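Mandelate racemase/muconate lactonizing protein (Paenibacillus sp., PDB 3VCC) probably dehydrates D-galacturonate, as a magnesium-dependent sugar acid dehydratase of the enolase superfamily. Local coordinates at residues M205-N210 and W231-F236; A20-E25 and V45-I50. All coordinates share one frame; numbering follows the deposited sequence.

Contact 1: M205-N210 and W231-F236; sequences MIDANN and WLEEAF. With MG (magnesium ion), chain D; MG (magnesium ion), chain C.
D207 and E233, neighbours on parallel strands, each give one carboxylate oxygen to the same magnesium ion, which holds D207 OD2 and E233 OE2 only 3.0 Å apart; E263 and water complete the site. E233 runs extended beyond CG (chi2 171°), carrying its carboxylate to the metal. The remaining oxygens are also engaged. D207 OD1 accepts the backbone N of N209 at 3.0 Å, closing an Asx turn, and a hydrogen bond from a metal-bound water. E233 OE1 receives W231 NE1 at 3.2 Å through its anti lone pair and is also met by K168, in a salt bridge, and Q283, by a hydrogen bond; K170 donates to D207 OD2. Backbone bonds join E233 N to I206 O, A208 N to E233 O and N210 N to E234 O. M205 sets CG (CH-pi) and SD (Met-aromatic, 3.6 Å from the six-membered ring centroid) over one face of the W231 indole. A leucine in place of W231 removes indole N-H and ring face, and would probably leave E233 OE1 short of a donor and M205 facing a gap. E234 OE2 binds a second magnesium ion, with E238 and D261. Metal, lysine, N-H and water thus match the D207 and E233 oxygens, which is likely to fix both carboxylates' rotation.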
ATOM      1  N   MET A 205      -8.965  12.202   2.363  1.00 19.47           N
ATOM      2  CA  MET A 205      -8.826  11.318   3.513  1.00 19.98           C
ATOM      3  C   MET A 205      -7.925  11.953   4.553  1.00 20.14           C
ATOM      4  O   MET A 205      -7.019  12.712   4.204  1.00 19.97           O
ATOM      5  CB  MET A 205      -8.258   9.966   3.084  1.00 17.06           C
ATOM      6  CG  MET A 205      -9.303   9.078   2.447  1.00 20.69           C
ATOM      7  SD  MET A 205      -8.701   8.274   0.974  1.00 36.02           S
ATOM      8  CE  MET A 205      -8.871   9.626  -0.174  1.00 27.12           C
ATOM      9  N   ILE A 206      -8.167  11.667   5.830  1.00 17.69           N
ATOM     10  CA  ILE A 206      -7.250  12.171   6.849  1.00 16.99           C
ATOM     11  C   ILE A 206      -6.732  11.035   7.703  1.00 16.55           C
ATOM     12  O   ILE A 206      -7.440  10.051   7.958  1.00 17.25           O
ATOM     13  CB  ILE A 206      -7.844  13.318   7.728  1.00 19.76           C
ATOM     14  CG1 ILE A 206      -9.039  12.840   8.551  1.00 20.96           C
ATOM     15  CG2 ILE A 206      -8.233  14.526   6.868  1.00 17.07           C
ATOM     16  CD1 ILE A 206      -9.650  13.973   9.421  1.00 18.30           C
ATOM     17  N   ASP A 207      -5.491  11.180   8.140  1.00 16.86           N
ATOM     18  CA  ASP A 207      -4.791  10.120   8.840  1.00 19.55           C
ATOM     19  C   ASP A 207      -4.092  10.737  10.042  1.00 17.50           C
ATOM     20  O   ASP A 207      -3.156  11.523   9.893  1.00 16.22           O
ATOM     21  CB  ASP A 207      -3.809   9.440   7.880  1.00 17.01           C
ATOM     22  CG  ASP A 207      -3.022   8.315   8.520  1.00 20.25           C
ATOM     23  OD1 ASP A 207      -3.127   8.110   9.745  1.00 18.50           O
ATOM     24  OD2 ASP A 207      -2.261   7.640   7.781  1.00 19.02           O
ATOM     25  N   ALA A 208      -4.584  10.410  11.244  1.00 16.44           N
ATOM     26  CA  ALA A 208      -4.049  11.011  12.457  1.00 17.40           C
ATOM     27  C   ALA A 208      -2.880  10.254  13.085  1.00 17.08           C
ATOM     28  O   ALA A 208      -2.289  10.733  14.060  1.00 18.42           O
ATOM     29  CB  ALA A 208      -5.164  11.218  13.495  1.00 16.77           C
ATOM     30  N   ASN A 209      -2.534   9.089  12.538  1.00 16.08           N
ATOM     31  CA  ASN A 209      -1.506   8.249  13.145  1.00 15.10           C
ATOM     32  C   ASN A 209      -1.662   8.165  14.657  1.00 15.09           C
ATOM     33  O   ASN A 209      -0.690   8.245  15.404  1.00 17.92           O
ATOM     34  CB  ASN A 209      -0.094   8.679  12.756  1.00 18.19           C
ATOM     35  CG  ASN A 209       0.220   8.354  11.318  1.00 20.23           C
ATOM     36  OD1 ASN A 209       0.102   9.211  10.454  1.00 19.82           O
ATOM     37  ND2 ASN A 209       0.585   7.096  11.047  1.00 20.08           N
ATOM     38  N   ASN A 210      -2.906   7.947  15.064  1.00 15.87           N
ATOM     39  CA  ASN A 210      -3.276   7.704  16.469  1.00 17.97           C
ATOM     40  C   ASN A 210      -3.070   8.876  17.432  1.00 17.21           C
ATOM     41  O   ASN A 210      -3.146   8.706  18.656  1.00 17.52           O
ATOM     42  CB  ASN A 210      -2.601   6.438  17.000  1.00 20.60           C
ATOM     43  CG  ASN A 210      -3.142   5.170  16.344  1.00 21.16           C
ATOM     44  OD1 ASN A 210      -4.297   5.126  15.890  1.00 17.39           O
ATOM     45  ND2 ASN A 210      -2.304   4.134  16.285  1.00 20.76           N
ATOM     46  N   TRP A 231     -12.579   9.237   4.208  1.00 16.98           N
ATOM     47  CA  TRP A 231     -12.343   8.418   5.392  1.00 19.42           C
ATOM     48  C   TRP A 231     -11.453   9.058   6.440  1.00 17.84           C
ATOM     49  O   TRP A 231     -10.709  10.007   6.170  1.00 16.39           O
ATOM     50  CB  TRP A 231     -11.890   6.987   5.022  1.00 17.99           C
ATOM     51  CG  TRP A 231     -10.408   6.721   4.693  1.00 18.72           C
ATOM     52  CD1 TRP A 231      -9.290   7.194   5.344  1.00 16.27           C
ATOM     53  CD2 TRP A 231      -9.925   5.865   3.647  1.00 16.96           C
ATOM     54  NE1 TRP A 231      -8.152   6.687   4.757  1.00 21.16           N
ATOM     55  CE2 TRP A 231      -8.513   5.875   3.709  1.00 19.82           C
ATOM     56  CE3 TRP A 231     -10.554   5.096   2.659  1.00 19.70           C
ATOM     57  CZ2 TRP A 231      -7.714   5.145   2.811  1.00 22.89           C
ATOM     58  CZ3 TRP A 231      -9.754   4.372   1.756  1.00 18.41           C
ATOM     59  CH2 TRP A 231      -8.351   4.403   1.846  1.00 16.95           C
ATOM     60  N   LEU A 232     -11.560   8.513   7.642  1.00 17.31           N
ATOM     61  CA  LEU A 232     -10.795   8.922   8.793  1.00 15.19           C
ATOM     62  C   LEU A 232      -9.999   7.716   9.235  1.00 18.18           C
ATOM     63  O   LEU A 232     -10.560   6.683   9.616  1.00 19.55           O
ATOM     64  CB  LEU A 232     -11.735   9.348   9.924  1.00 18.77           C
ATOM     65  CG  LEU A 232     -11.146   9.390  11.331  1.00 18.40           C
ATOM     66  CD1 LEU A 232     -10.047  10.471  11.419  1.00 23.70           C
ATOM     67  CD2 LEU A 232     -12.258   9.616  12.365  1.00 20.60           C
ATOM     68  N   GLU A 233      -8.685   7.861   9.180  1.00 15.99           N
ATOM     69  CA  GLU A 233      -7.770   6.749   9.376  1.00 20.09           C
ATOM     70  C   GLU A 233      -6.988   6.922  10.678  1.00 19.54           C
ATOM     71  O   GLU A 233      -6.413   7.986  10.928  1.00 17.12           O
ATOM     72  CB  GLU A 233      -6.801   6.678   8.190  1.00 17.45           C
ATOM     73  CG  GLU A 233      -5.623   5.717   8.387  1.00 18.81           C
ATOM     74  CD  GLU A 233      -4.823   5.518   7.100  1.00 18.77           C
ATOM     75  OE1 GLU A 233      -5.329   5.857   6.012  1.00 18.29           O
ATOM     76  OE2 GLU A 233      -3.692   5.020   7.175  1.00 19.94           O
ATOM     77  N   GLU A 234      -6.976   5.874  11.499  1.00 16.50           N
ATOM     78  CA  GLU A 234      -6.211   5.850  12.739  1.00 16.59           C
ATOM     79  C   GLU A 234      -6.348   7.136  13.576  1.00 17.24           C
ATOM     80  O   GLU A 234      -5.349   7.777  13.918  1.00 16.63           O
ATOM     81  CB  GLU A 234      -4.734   5.534  12.467  1.00 17.65           C
ATOM     82  CG  GLU A 234      -4.511   4.123  11.885  1.00 16.29           C
ATOM     83  CD  GLU A 234      -3.189   3.500  12.316  1.00 20.01           C
ATOM     84  OE1 GLU A 234      -2.108   4.034  11.983  1.00 21.21           O
ATOM     85  OE2 GLU A 234      -3.219   2.441  12.971  1.00 19.02           O
ATOM     86  N   ALA A 235      -7.587   7.509  13.882  1.00 16.55           N
ATOM     87  CA  ALA A 235      -7.840   8.648  14.766  1.00 19.91           C
ATOM     88  C   ALA A 235      -7.150   8.403  16.107  1.00 19.55           C
ATOM     89  O   ALA A 235      -6.554   9.311  16.683  1.00 18.63           O
ATOM     90  CB  ALA A 235      -9.357   8.840  14.960  1.00 16.75           C
ATOM     91  N   PHE A 236      -7.239   7.154  16.580  1.00 17.40           N
ATOM     92  CA  PHE A 236      -6.634   6.689  17.833  1.00 17.79           C
ATOM     93  C   PHE A 236      -6.536   5.174  17.707  1.00 18.39           C
ATOM     94  O   PHE A 236      -7.171   4.586  16.835  1.00 17.34           O
ATOM     95  CB  PHE A 236      -7.533   7.041  19.020  1.00 18.01           C
ATOM     96  CG  PHE A 236      -8.992   6.860  18.730  1.00 18.38           C
ATOM     97  CD1 PHE A 236      -9.795   7.949  18.395  1.00 15.70           C
ATOM     98  CD2 PHE A 236      -9.555   5.588  18.721  1.00 15.59           C
ATOM     99  CE1 PHE A 236     -11.155   7.780  18.111  1.00 18.17           C
ATOM    100  CE2 PHE A 236     -10.919   5.412  18.416  1.00 16.78           C
ATOM    101  CZ  PHE A 236     -11.712   6.509  18.116  1.00 17.63           C
TER
HETATM  102 MG    MG D 402      -1.844   5.445   8.036  1.00 21.74          MG
HETATM  103 MG    MG C 401      -4.597   1.311  14.175  1.00 21.22          MG
HETATM  104  O   HOH W   1      -2.147   5.703  10.203  1.00 18.62           O
HETATM  105  O   HOH W   2      -0.089   5.101  13.369  1.00 23.76           O
HETATM  106  O   HOH W   3       0.428   5.731   8.555  1.00 20.91           O
HETATM  107  O   HOH W   4      -5.424   3.167  15.010  1.00 15.16           O
HETATM  108  O   HOH W   5      -3.949  -0.650  13.309  1.00 16.34           O
HETATM  109  O   HOH W   6      -3.008   1.321  15.738  1.00 19.10           O
HETATM  110  O   HOH W   7      -1.208   5.420   5.916  1.00 21.66           O

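Contact 2: A20-E25 and V45-I50; sequences AKLTGE and VDIARI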
ATOM      1  N   ALA A  20      18.999  -8.605  -2.908  1.00 18.77           N
ATOM      2  CA  ALA A  20      19.701  -7.328  -2.929  1.00 17.07           C
ATOM      3  C   ALA A  20      18.783  -6.189  -2.504  1.00 18.87           C
ATOM      4  O   ALA A  20      17.583  -6.265  -2.686  1.00 22.08           O
ATOM      5  CB  ALA A  20      20.242  -7.048  -4.315  1.00 21.01           C
ATOM      6  N   LYS A  21      19.370  -5.126  -1.973  1.00 17.80           N
ATOM      7  CA  LYS A  21      18.602  -3.944  -1.575  1.00 18.66           C
ATOM      8  C   LYS A  21      18.776  -2.851  -2.622  1.00 20.49           C
ATOM      9  O   LYS A  21      19.899  -2.412  -2.889  1.00 22.96           O
ATOM     10  CB  LYS A  21      19.084  -3.461  -0.204  1.00 21.84           C
ATOM     11  CG  LYS A  21      18.379  -2.186   0.305  1.00 26.76           C
ATOM     12  CD  LYS A  21      18.772  -1.876   1.746  1.00 28.28           C
ATOM     13  CE  LYS A  21      19.920  -0.873   1.823  1.00 42.31           C
ATOM     14  NZ  LYS A  21      19.481   0.531   1.560  1.00 41.54           N
ATOM     15  N   LEU A  22      17.673  -2.419  -3.233  1.00 17.54           N
ATOM     16  CA  LEU A  22      17.730  -1.343  -4.223  1.00 21.52           C
ATOM     17  C   LEU A  22      17.441  -0.005  -3.538  1.00 19.66           C
ATOM     18  O   LEU A  22      16.786   0.041  -2.495  1.00 16.68           O
ATOM     19  CB  LEU A  22      16.717  -1.577  -5.352  1.00 20.78           C
ATOM     20  CG  LEU A  22      16.648  -2.950  -6.032  1.00 23.79           C
ATOM     21  CD1 LEU A  22      15.933  -2.831  -7.373  1.00 26.20           C
ATOM     22  CD2 LEU A  22      18.039  -3.530  -6.236  1.00 25.61           C
ATOM     23  N   THR A  23      17.928   1.085  -4.120  1.00 18.58           N
ATOM     24  CA  THR A  23      17.770   2.376  -3.474  1.00 18.76           C
ATOM     25  C   THR A  23      17.301   3.424  -4.464  1.00 18.80           C
ATOM     26  O   THR A  23      17.547   3.320  -5.669  1.00 21.39           O
ATOM     27  CB  THR A  23      19.097   2.861  -2.854  1.00 30.06           C
ATOM     28  OG1 THR A  23      20.072   3.017  -3.889  1.00 36.97           O
ATOM     29  CG2 THR A  23      19.612   1.872  -1.830  1.00 21.89           C
ATOM     30  N   GLY A  24      16.657   4.455  -3.939  1.00 19.78           N
ATOM     31  CA  GLY A  24      16.124   5.519  -4.768  1.00 21.46           C
ATOM     32  C   GLY A  24      15.679   6.674  -3.892  1.00 22.64           C
ATOM     33  O   GLY A  24      16.125   6.801  -2.747  1.00 18.20           O
ATOM     34  N   GLU A  25      14.781   7.491  -4.428  1.00 20.75           N
ATOM     35  CA  GLU A  25      14.352   8.716  -3.775  1.00 20.19           C
ATOM     36  C   GLU A  25      12.905   9.006  -4.097  1.00 20.31           C
ATOM     37  O   GLU A  25      12.456   8.748  -5.210  1.00 23.07           O
ATOM     38  CB  GLU A  25      15.173   9.900  -4.294  1.00 20.18           C
ATOM     39  CG  GLU A  25      16.546  10.040  -3.678  1.00 37.13           C
ATOM     40  CD  GLU A  25      17.132  11.418  -3.921  1.00 40.56           C
ATOM     41  OE1 GLU A  25      16.791  12.039  -4.955  1.00 41.02           O
ATOM     42  OE2 GLU A  25      17.919  11.882  -3.067  1.00 48.63           O
ATOM     43  N   VAL A  45      14.146  -0.649  -1.432  1.00 19.34           N
ATOM     44  CA  VAL A  45      13.273  -1.800  -1.628  1.00 20.40           C
ATOM     45  C   VAL A  45      14.128  -3.057  -1.582  1.00 24.22           C
ATOM     46  O   VAL A  45      15.037  -3.197  -2.399  1.00 20.41           O
ATOM     47  CB  VAL A  45      12.590  -1.786  -3.016  1.00 17.90           C
ATOM     48  CG1 VAL A  45      11.798  -3.073  -3.211  1.00 20.92           C
ATOM     49  CG2 VAL A  45      11.670  -0.580  -3.193  1.00 21.99           C
ATOM     50  N   ASP A  46      13.837  -3.967  -0.646  1.00 20.46           N
ATOM     51  CA  ASP A  46      14.498  -5.270  -0.606  1.00 20.41           C
ATOM     52  C   ASP A  46      13.912  -6.203  -1.667  1.00 20.50           C
ATOM     53  O   ASP A  46      12.713  -6.480  -1.673  1.00 20.85           O
ATOM     54  CB  ASP A  46      14.390  -5.913   0.786  1.00 22.09           C
ATOM     55  CG  ASP A  46      15.288  -5.227   1.815  1.00 22.78           C
ATOM     56  OD1 ASP A  46      16.042  -4.305   1.425  1.00 27.72           O
ATOM     57  OD2 ASP A  46      15.260  -5.631   2.996  1.00 29.01           O
ATOM     58  N   ILE A  47      14.772  -6.686  -2.551  1.00 20.12           N
ATOM     59  CA  ILE A  47      14.350  -7.433  -3.719  1.00 16.65           C
ATOM     60  C   ILE A  47      15.003  -8.813  -3.745  1.00 22.19           C
ATOM     61  O   ILE A  47      16.169  -8.970  -3.379  1.00 21.05           O
ATOM     62  CB  ILE A  47      14.699  -6.648  -5.008  1.00 17.08           C
ATOM     63  CG1 ILE A  47      13.795  -5.416  -5.118  1.00 22.58           C
ATOM     64  CG2 ILE A  47      14.522  -7.500  -6.238  1.00 26.84           C
ATOM     65  CD1 ILE A  47      12.349  -5.757  -5.436  1.00 21.62           C
ATOM     66  N   ALA A  48      14.240  -9.820  -4.146  1.00 18.76           N
ATOM     67  CA  ALA A  48      14.835 -11.115  -4.485  1.00 22.72           C
ATOM     68  C   ALA A  48      14.609 -11.477  -5.954  1.00 21.05           C
ATOM     69  O   ALA A  48      13.609 -11.084  -6.561  1.00 18.46           O
ATOM     70  CB  ALA A  48      14.298 -12.203  -3.574  1.00 22.20           C
ATOM     71  N   ARG A  49      15.545 -12.242  -6.507  1.00 20.26           N
ATOM     72  CA  ARG A  49      15.456 -12.747  -7.859  1.00 22.12           C
ATOM     73  C   ARG A  49      15.484 -14.259  -7.734  1.00 20.98           C
ATOM     74  O   ARG A  49      16.414 -14.817  -7.163  1.00 20.69           O
ATOM     75  CB  ARG A  49      16.651 -12.247  -8.684  1.00 19.90           C
ATOM     76  CG  ARG A  49      16.757 -12.780 -10.087  1.00 25.76           C
ATOM     77  CD  ARG A  49      17.768 -11.964 -10.922  1.00 25.42           C
ATOM     78  NE  ARG A  49      19.172 -12.212 -10.571  1.00 22.86           N
ATOM     79  CZ  ARG A  49      20.189 -11.437 -10.953  1.00 24.82           C
ATOM     80  NH1 ARG A  49      21.438 -11.741 -10.594  1.00 21.83           N
ATOM     81  NH2 ARG A  49      19.956 -10.349 -11.682  1.00 23.68           N
ATOM     82  N   ILE A  50      14.429 -14.913  -8.201  1.00 19.17           N
ATOM     83  CA  ILE A  50      14.371 -16.370  -8.147  1.00 20.42           C
ATOM     84  C   ILE A  50      14.533 -16.921  -9.550  1.00 21.23           C
ATOM     85  O   ILE A  50      14.055 -16.326 -10.512  1.00 22.92           O
ATOM     86  CB  ILE A  50      13.040 -16.861  -7.523  1.00 23.32           C
ATOM     87  CG1 ILE A  50      13.109 -18.363  -7.184  1.00 20.75           C
ATOM     88  CG2 ILE A  50      11.858 -16.518  -8.431  1.00 18.17           C
ATOM     89  CD1 ILE A  50      12.032 -18.812  -6.150  1.00 22.51           C
TER
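The backbones of A20 and I47 are joined in both directions, A20 N to I47 O at 2.9 Å and I47 N to A20 O at 2.8 Å. Two residues along, L22 and V45 repeat the exchange: L22 N donates to V45 O and V45 N to L22 O, with both donors tilted some 30° from the carbonyl planes they approach. Between these two hydrogen-bonded pairs sits the non-hydrogen-bonded pair K21 and D46, where the CA atoms close to 4.4 Å. Here the contact is made by the aliphatic part of the lysine: CG, anti to the backbone N (chi1 178°), lies 3.3 Å from D46 OD1, whereas bends further along the chain leave NZ 5.9 Å from that oxygen, too far for a salt bridge. The other face carries A20, L22, V45 and I47. On it L22 CG meets I47 CG1 at 3.9 Å, a diagonal apolar contact linking the two hydrogen-bonded pairs.

Helix 371-380 packs on this apolar face, with L377 touching both A20 and L22 and I378 touching A20. Farther along the second strand, R49 forms a salt bridge with E18 and hydrogen bonds with Y58 and T375. Pairing continues past L22, where G24 bonds C43 of the same partner strand; the short segments run 137° apart, a strong twist. This is a twisted antiparallel beta hairpin in the N-terminal sheet, consistent with the capping domain of enolase-superfamily proteins.

How the contacts relate
Contact 2 comes first along the chain, joining strands 14-30 and 42-52 of the antiparallel sheet; contact 1 follows much later, within the beta-alpha-beta unit formed by strand 204-207, helix 214-223 and strand 229-233 of the barrel. Their centres are 30 Å apart, on opposite sides of the chain's centre, and their nearest atoms remain about 19 Å apart. They share no sheet. One pairing is parallel and ends in metal ligands, the other is antiparallel and packs against helix 371-380 from the end of the chain. Together they illustrate the two-part enolase architecture: a barrel carrying the magnesium sites and a separate sheet built chiefly from the N-terminal region.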